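PDB 2QGH: diaminopimelate decarboxylase from Helicobacter pylori, which catalyses the pyridoxal-5'-phosphate-dependent decarboxylation of meso-diaminopimelate to L-lysine, the last step of bacterial lysine synthesis. Local coordinates for residues 210-224 against 256-269. Sequence-based numbering, arbitrary orientation.
Sequences LLDLEPIIEASQKVA and IKLYDYAQGILNAL
L213 carries CG trans to its backbone N (chi1 177°) and thereby sends its fork between I256, D260 and Y261, whereas I217, with CG1 beside the backbone N and chi2 at -53°, folds CD1 onto the backbone of G264. I217 and G264 lie on neighbouring outer helices of the alanine racemase-like TIM barrel: helix 213-232 follows strand 197-203, and helix 258-268 follows strand 239-241. Their segments run nearly parallel, with axes 8.8 Å apart and crossing at -22°, as expected of successive beta-alpha units. No direct hydrogen bond joins them, so apolar packing carries the contact. The two branches of L213 divide the work: CD1 meets the Y261 ring at its edge, 3.9 Å from CD1 of that tyrosine, while CD2 lies against the backbone O of D260. I216 approaches the same ring obliquely, its CG2 3.8 Å from Y261 CE1, and its other branch meets I256 tip to tip. I265 CD1 of the same helix as Y261 lies over one face, 3.6 Å above the plane of the ring and offset toward its rim. The backbones come close at G264, whose CA lies 3.5 Å from I217 CD1; the missing side chain makes room for that methyl. Farther along the two segments small residues take over, S220 CB meeting A268 CB at 3.6 Å. The S220 hydroxyl turns back to its own helix and donates to I216 O, which also accepts from S220 N. At the other end I256 packs against the loop leading into helix 213-232, its CG1 against L211 O and its CD1 against L210 O; the L210 side chain comes within about 7 Å of the bound pyridoxal phosphate. One water ties this loop to the second segment, donating to L210 O at 2.7 Å and accepting from I256 N.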
loop_
_atom_site.group_PDB
_atom_site.type_symbol
_atom_site.label_atom_id
_atom_site.label_comp_id
_atom_site.label_asym_id
_atom_site.label_seq_id
_atom_site.Cartn_x
_atom_site.Cartn_y
_atom_site.Cartn_z
ATOM N N LEU A 210 -20.085 4.978 4.871
ATOM C CA LEU A 210 -21.376 5.511 4.447
ATOM C C LEU A 210 -21.936 6.493 5.470
ATOM O O LEU A 210 -21.994 6.191 6.661
ATOM C CB LEU A 210 -22.373 4.368 4.242
ATOM C CG LEU A 210 -21.933 3.229 3.323
ATOM C CD1 LEU A 210 -23.101 2.290 3.095
ATOM C CD2 LEU A 210 -21.444 3.789 2.001
ATOM N N LEU A 211 -22.349 7.667 5.002
ATOM C CA LEU A 211 -22.907 8.682 5.889
ATOM C C LEU A 211 -24.418 8.819 5.703
ATOM O O LEU A 211 -25.097 9.425 6.535
ATOM C CB LEU A 211 -22.237 10.037 5.652
ATOM C CG LEU A 211 -20.774 10.272 6.063
ATOM C CD1 LEU A 211 -20.564 9.942 7.532
ATOM C CD2 LEU A 211 -19.869 9.439 5.197
ATOM N N ASP A 212 -24.944 8.265 4.615
ATOM C CA ASP A 212 -26.379 8.340 4.364
ATOM C C ASP A 212 -27.035 6.979 4.627
ATOM O O ASP A 212 -26.656 5.969 4.033
ATOM C CB ASP A 212 -26.641 8.788 2.923
ATOM C CG ASP A 212 -28.118 9.042 2.650
ATOM O OD1 ASP A 212 -28.476 9.290 1.479
ATOM O OD2 ASP A 212 -28.924 8.997 3.606
ATOM N N LEU A 213 -28.023 6.964 5.520
ATOM C CA LEU A 213 -28.725 5.733 5.883
ATOM C C LEU A 213 -29.776 5.256 4.879
ATOM O O LEU A 213 -30.265 4.141 4.992
ATOM C CB LEU A 213 -29.384 5.900 7.258
ATOM C CG LEU A 213 -30.236 4.739 7.781
ATOM C CD1 LEU A 213 -29.352 3.524 8.008
ATOM C CD2 LEU A 213 -30.925 5.141 9.075
ATOM N N GLU A 214 -30.126 6.085 3.901
ATOM C CA GLU A 214 -31.134 5.687 2.916
ATOM C C GLU A 214 -30.714 4.526 2.027
ATOM O O GLU A 214 -31.479 3.578 1.844
ATOM C CB GLU A 214 -31.554 6.869 2.035
ATOM C CG GLU A 214 -32.417 7.897 2.750
ATOM C CD GLU A 214 -33.082 8.885 1.800
ATOM O OE1 GLU A 214 -33.711 9.847 2.292
ATOM O OE2 GLU A 214 -32.982 8.705 0.564
ATOM N N PRO A 215 -29.496 4.575 1.459
ATOM C CA PRO A 215 -29.071 3.469 0.597
ATOM C C PRO A 215 -29.065 2.121 1.322
ATOM O O PRO A 215 -29.432 1.097 0.750
ATOM C CB PRO A 215 -27.679 3.901 0.145
ATOM C CG PRO A 215 -27.782 5.382 0.131
ATOM C CD PRO A 215 -28.505 5.661 1.431
ATOM N N ILE A 216 -28.660 2.130 2.586
ATOM C CA ILE A 216 -28.610 0.911 3.383
ATOM C C ILE A 216 -30.024 0.353 3.552
ATOM O O ILE A 216 -30.279 -0.829 3.280
ATOM C CB ILE A 216 -27.979 1.193 4.764
ATOM C CG1 ILE A 216 -26.573 1.767 4.568
ATOM C CG2 ILE A 216 -27.914 -0.084 5.595
ATOM C CD1 ILE A 216 -25.933 2.297 5.834
ATOM N N ILE A 217 -30.943 1.215 3.980
ATOM C CA ILE A 217 -32.336 0.827 4.173
ATOM C C ILE A 217 -32.957 0.309 2.877
ATOM O O ILE A 217 -33.635 -0.722 2.875
ATOM C CB ILE A 217 -33.163 2.008 4.700
ATOM C CG1 ILE A 217 -32.591 2.460 6.039
ATOM C CG2 ILE A 217 -34.627 1.606 4.847
ATOM C CD1 ILE A 217 -32.457 1.328 7.047
ATOM N N GLU A 218 -32.718 1.013 1.773
ATOM C CA GLU A 218 -33.256 0.582 0.494
ATOM C C GLU A 218 -32.747 -0.822 0.180
ATOM O O GLU A 218 -33.483 -1.658 -0.331
ATOM C CB GLU A 218 -32.841 1.541 -0.618
ATOM C CG GLU A 218 -33.407 1.172 -1.982
ATOM C CD GLU A 218 -32.906 2.080 -3.096
ATOM O OE1 GLU A 218 -33.207 1.802 -4.280
ATOM O OE2 GLU A 218 -32.210 3.072 -2.788
ATOM N N ALA A 219 -31.486 -1.083 0.502
ATOM C CA ALA A 219 -30.902 -2.396 0.251
ATOM C C ALA A 219 -31.553 -3.450 1.149
ATOM O O ALA A 219 -31.833 -4.562 0.711
ATOM C CB ALA A 219 -29.398 -2.353 0.489
ATOM N N SER A 220 -31.799 -3.094 2.404
ATOM C CA SER A 220 -32.427 -4.014 3.344
ATOM C C SER A 220 -33.819 -4.438 2.878
ATOM O O SER A 220 -34.185 -5.608 2.967
ATOM C CB SER A 220 -32.529 -3.366 4.727
ATOM O OG SER A 220 -31.244 -3.066 5.247
ATOM N N GLN A 221 -34.595 -3.482 2.383
ATOM C CA GLN A 221 -35.943 -3.772 1.913
ATOM C C GLN A 221 -35.913 -4.711 0.717
ATOM O O GLN A 221 -36.613 -5.724 0.691
ATOM C CB GLN A 221 -36.648 -2.475 1.536
ATOM C CG GLN A 221 -36.603 -1.434 2.630
ATOM C CD GLN A 221 -37.237 -0.124 2.223
ATOM O OE1 GLN A 221 -37.075 0.331 1.089
ATOM N NE2 GLN A 221 -37.952 0.500 3.153
ATOM N N LYS A 222 -35.098 -4.377 -0.275
ATOM C CA LYS A 222 -35.006 -5.206 -1.462
ATOM C C LYS A 222 -34.565 -6.621 -1.134
ATOM O O LYS A 222 -35.141 -7.576 -1.638
ATOM C CB LYS A 222 -34.055 -4.581 -2.482
ATOM C CG LYS A 222 -34.672 -3.422 -3.266
ATOM C CD LYS A 222 -35.162 -2.302 -2.348
ATOM C CE LYS A 222 -35.852 -1.180 -3.122
ATOM N NZ LYS A 222 -34.963 -0.526 -4.126
ATOM N N VAL A 223 -33.547 -6.758 -0.290
ATOM C CA VAL A 223 -33.051 -8.082 0.076
ATOM C C VAL A 223 -34.041 -8.806 0.983
ATOM O O VAL A 223 -34.117 -10.032 0.974
ATOM C CB VAL A 223 -31.669 -7.998 0.776
ATOM C CG1 VAL A 223 -31.185 -9.395 1.162
ATOM C CG2 VAL A 223 -30.659 -7.335 -0.163
ATOM N N ALA A 224 -34.798 -8.053 1.774
ATOM C CA ALA A 224 -35.788 -8.669 2.646
ATOM C C ALA A 224 -36.880 -9.247 1.748
ATOM O O ALA A 224 -37.484 -10.280 2.060
ATOM C CB ALA A 224 -36.381 -7.644 3.596
ATOM N N ILE A 256 -24.264 8.242 11.030
ATOM C CA ILE A 256 -25.488 7.451 11.081
ATOM C C ILE A 256 -25.603 6.863 12.482
ATOM O O ILE A 256 -24.753 6.075 12.899
ATOM C CB ILE A 256 -25.443 6.280 10.078
ATOM C CG1 ILE A 256 -25.478 6.810 8.641
ATOM C CG2 ILE A 256 -26.604 5.328 10.336
ATOM C CD1 ILE A 256 -25.369 5.722 7.587
ATOM N N LYS A 257 -26.646 7.251 13.212
ATOM C CA LYS A 257 -26.861 6.739 14.564
ATOM C C LYS A 257 -27.247 5.258 14.514
ATOM O O LYS A 257 -27.916 4.816 13.582
ATOM C CB LYS A 257 -27.975 7.521 15.258
ATOM C CG LYS A 257 -27.744 9.016 15.336
ATOM C CD LYS A 257 -28.870 9.705 16.090
ATOM C CE LYS A 257 -28.539 11.166 16.354
ATOM N NZ LYS A 257 -27.279 11.324 17.144
ATOM N N LEU A 258 -26.829 4.497 15.519
ATOM C CA LEU A 258 -27.143 3.074 15.570
ATOM C C LEU A 258 -28.629 2.837 15.818
ATOM O O LEU A 258 -29.199 1.871 15.312
ATOM C CB LEU A 258 -26.327 2.386 16.669
ATOM C CG LEU A 258 -25.345 1.294 16.231
ATOM C CD1 LEU A 258 -26.098 0.179 15.543
ATOM C CD2 LEU A 258 -24.303 1.870 15.292
ATOM N N TYR A 259 -29.250 3.715 16.598
ATOM C CA TYR A 259 -30.674 3.589 16.900
ATOM C C TYR A 259 -31.506 3.676 15.624
ATOM O O TYR A 259 -32.454 2.917 15.438
ATOM C CB TYR A 259 -31.108 4.675 17.900
ATOM C CG TYR A 259 -32.605 4.742 18.144
ATOM C CD1 TYR A 259 -33.433 5.498 17.313
ATOM C CD2 TYR A 259 -33.197 4.032 19.189
ATOM C CE1 TYR A 259 -34.815 5.544 17.516
ATOM C CE2 TYR A 259 -34.574 4.069 19.401
ATOM C CZ TYR A 259 -35.377 4.827 18.558
ATOM O OH TYR A 259 -36.740 4.862 18.746
ATOM N N ASP A 260 -31.142 4.601 14.747
ATOM C CA ASP A 260 -31.846 4.778 13.486
ATOM C C ASP A 260 -31.514 3.629 12.535
ATOM O O ASP A 260 -32.381 3.143 11.806
ATOM C CB ASP A 260 -31.453 6.123 12.868
ATOM C CG ASP A 260 -31.786 7.298 13.777
ATOM O OD1 ASP A 260 -31.176 8.380 13.626
ATOM O OD2 ASP A 260 -32.669 7.140 14.650
ATOM N N TYR A 261 -30.254 3.198 12.552
ATOM C CA TYR A 261 -29.781 2.099 11.708
ATOM C C TYR A 261 -30.575 0.832 12.016
ATOM O O TYR A 261 -31.140 0.194 11.116
ATOM C CB TYR A 261 -28.297 1.852 11.986
ATOM C CG TYR A 261 -27.647 0.684 11.254
ATOM C CD1 TYR A 261 -27.443 0.716 9.873
ATOM C CD2 TYR A 261 -27.127 -0.400 11.969
ATOM C CE1 TYR A 261 -26.721 -0.295 9.225
ATOM C CE2 TYR A 261 -26.406 -1.410 11.337
ATOM C CZ TYR A 261 -26.199 -1.351 9.965
ATOM O OH TYR A 261 -25.422 -2.322 9.357
ATOM N N ALA A 262 -30.604 0.479 13.298
ATOM C CA ALA A 262 -31.307 -0.710 13.758
ATOM C C ALA A 262 -32.806 -0.584 13.497
ATOM O O ALA A 262 -33.435 -1.525 13.008
ATOM C CB ALA A 262 -31.045 -0.927 15.250
ATOM N N GLN A 263 -33.373 0.579 13.817
ATOM C CA GLN A 263 -34.799 0.791 13.602
ATOM C C GLN A 263 -35.123 0.555 12.130
ATOM O O GLN A 263 -36.087 -0.136 11.797
ATOM C CB GLN A 263 -35.215 2.215 14.017
ATOM C CG GLN A 263 -36.687 2.311 14.446
ATOM C CD GLN A 263 -37.115 3.712 14.854
ATOM O OE1 GLN A 263 -37.345 4.569 14.004
ATOM N NE2 GLN A 263 -37.216 3.951 16.162
ATOM N N GLY A 264 -34.296 1.115 11.252
ATOM C CA GLY A 264 -34.518 0.959 9.827
ATOM C C GLY A 264 -34.515 -0.489 9.371
ATOM O O GLY A 264 -35.410 -0.921 8.637
ATOM N N ILE A 265 -33.509 -1.242 9.808
ATOM C CA ILE A 265 -33.381 -2.640 9.422
ATOM C C ILE A 265 -34.491 -3.505 10.011
ATOM O O ILE A 265 -34.931 -4.464 9.383
ATOM C CB ILE A 265 -31.988 -3.189 9.821
ATOM C CG1 ILE A 265 -30.910 -2.480 8.988
ATOM C CG2 ILE A 265 -31.920 -4.692 9.590
ATOM C CD1 ILE A 265 -29.482 -2.748 9.429
ATOM N N LEU A 266 -34.950 -3.168 11.209
ATOM C CA LEU A 266 -36.025 -3.936 11.819
ATOM C C LEU A 266 -37.308 -3.738 11.022
ATOM O O LEU A 266 -38.054 -4.689 10.807
ATOM C CB LEU A 266 -36.250 -3.516 13.270
ATOM C CG LEU A 266 -35.152 -3.904 14.255
ATOM C CD1 LEU A 266 -35.506 -3.388 15.638
ATOM C CD2 LEU A 266 -34.990 -5.412 14.270
ATOM N N ASN A 267 -37.568 -2.512 10.580
ATOM C CA ASN A 267 -38.777 -2.256 9.810
ATOM C C ASN A 267 -38.678 -2.911 8.441
ATOM O O ASN A 267 -39.673 -3.387 7.902
ATOM C CB ASN A 267 -39.031 -0.748 9.650
ATOM C CG ASN A 267 -39.336 -0.058 10.974
ATOM O OD1 ASN A 267 -40.061 -0.589 11.821
ATOM N ND2 ASN A 267 -38.796 1.142 11.150
ATOM N N ALA A 268 -37.474 -2.950 7.884
ATOM C CA ALA A 268 -37.277 -3.559 6.576
ATOM C C ALA A 268 -37.473 -5.070 6.643
ATOM O O ALA A 268 -37.774 -5.703 5.636
ATOM C CB ALA A 268 -35.879 -3.240 6.054
ATOM N N LEU A 269 -37.305 -5.638 7.835
ATOM C CA LEU A 269 -37.446 -7.079 8.048
ATOM C C LEU A 269 -38.825 -7.539 8.513
ATOM O O LEU A 269 -38.949 -8.618 9.110
ATOM C CB LEU A 269 -36.416 -7.559 9.078
ATOM C CG LEU A 269 -34.968 -7.635 8.616
ATOM C CD1 LEU A 269 -34.084 -8.074 9.775
ATOM C CD2 LEU A 269 -34.861 -8.607 7.452
HETATM O O HOH W 1 -21.923 7.136 9.237
#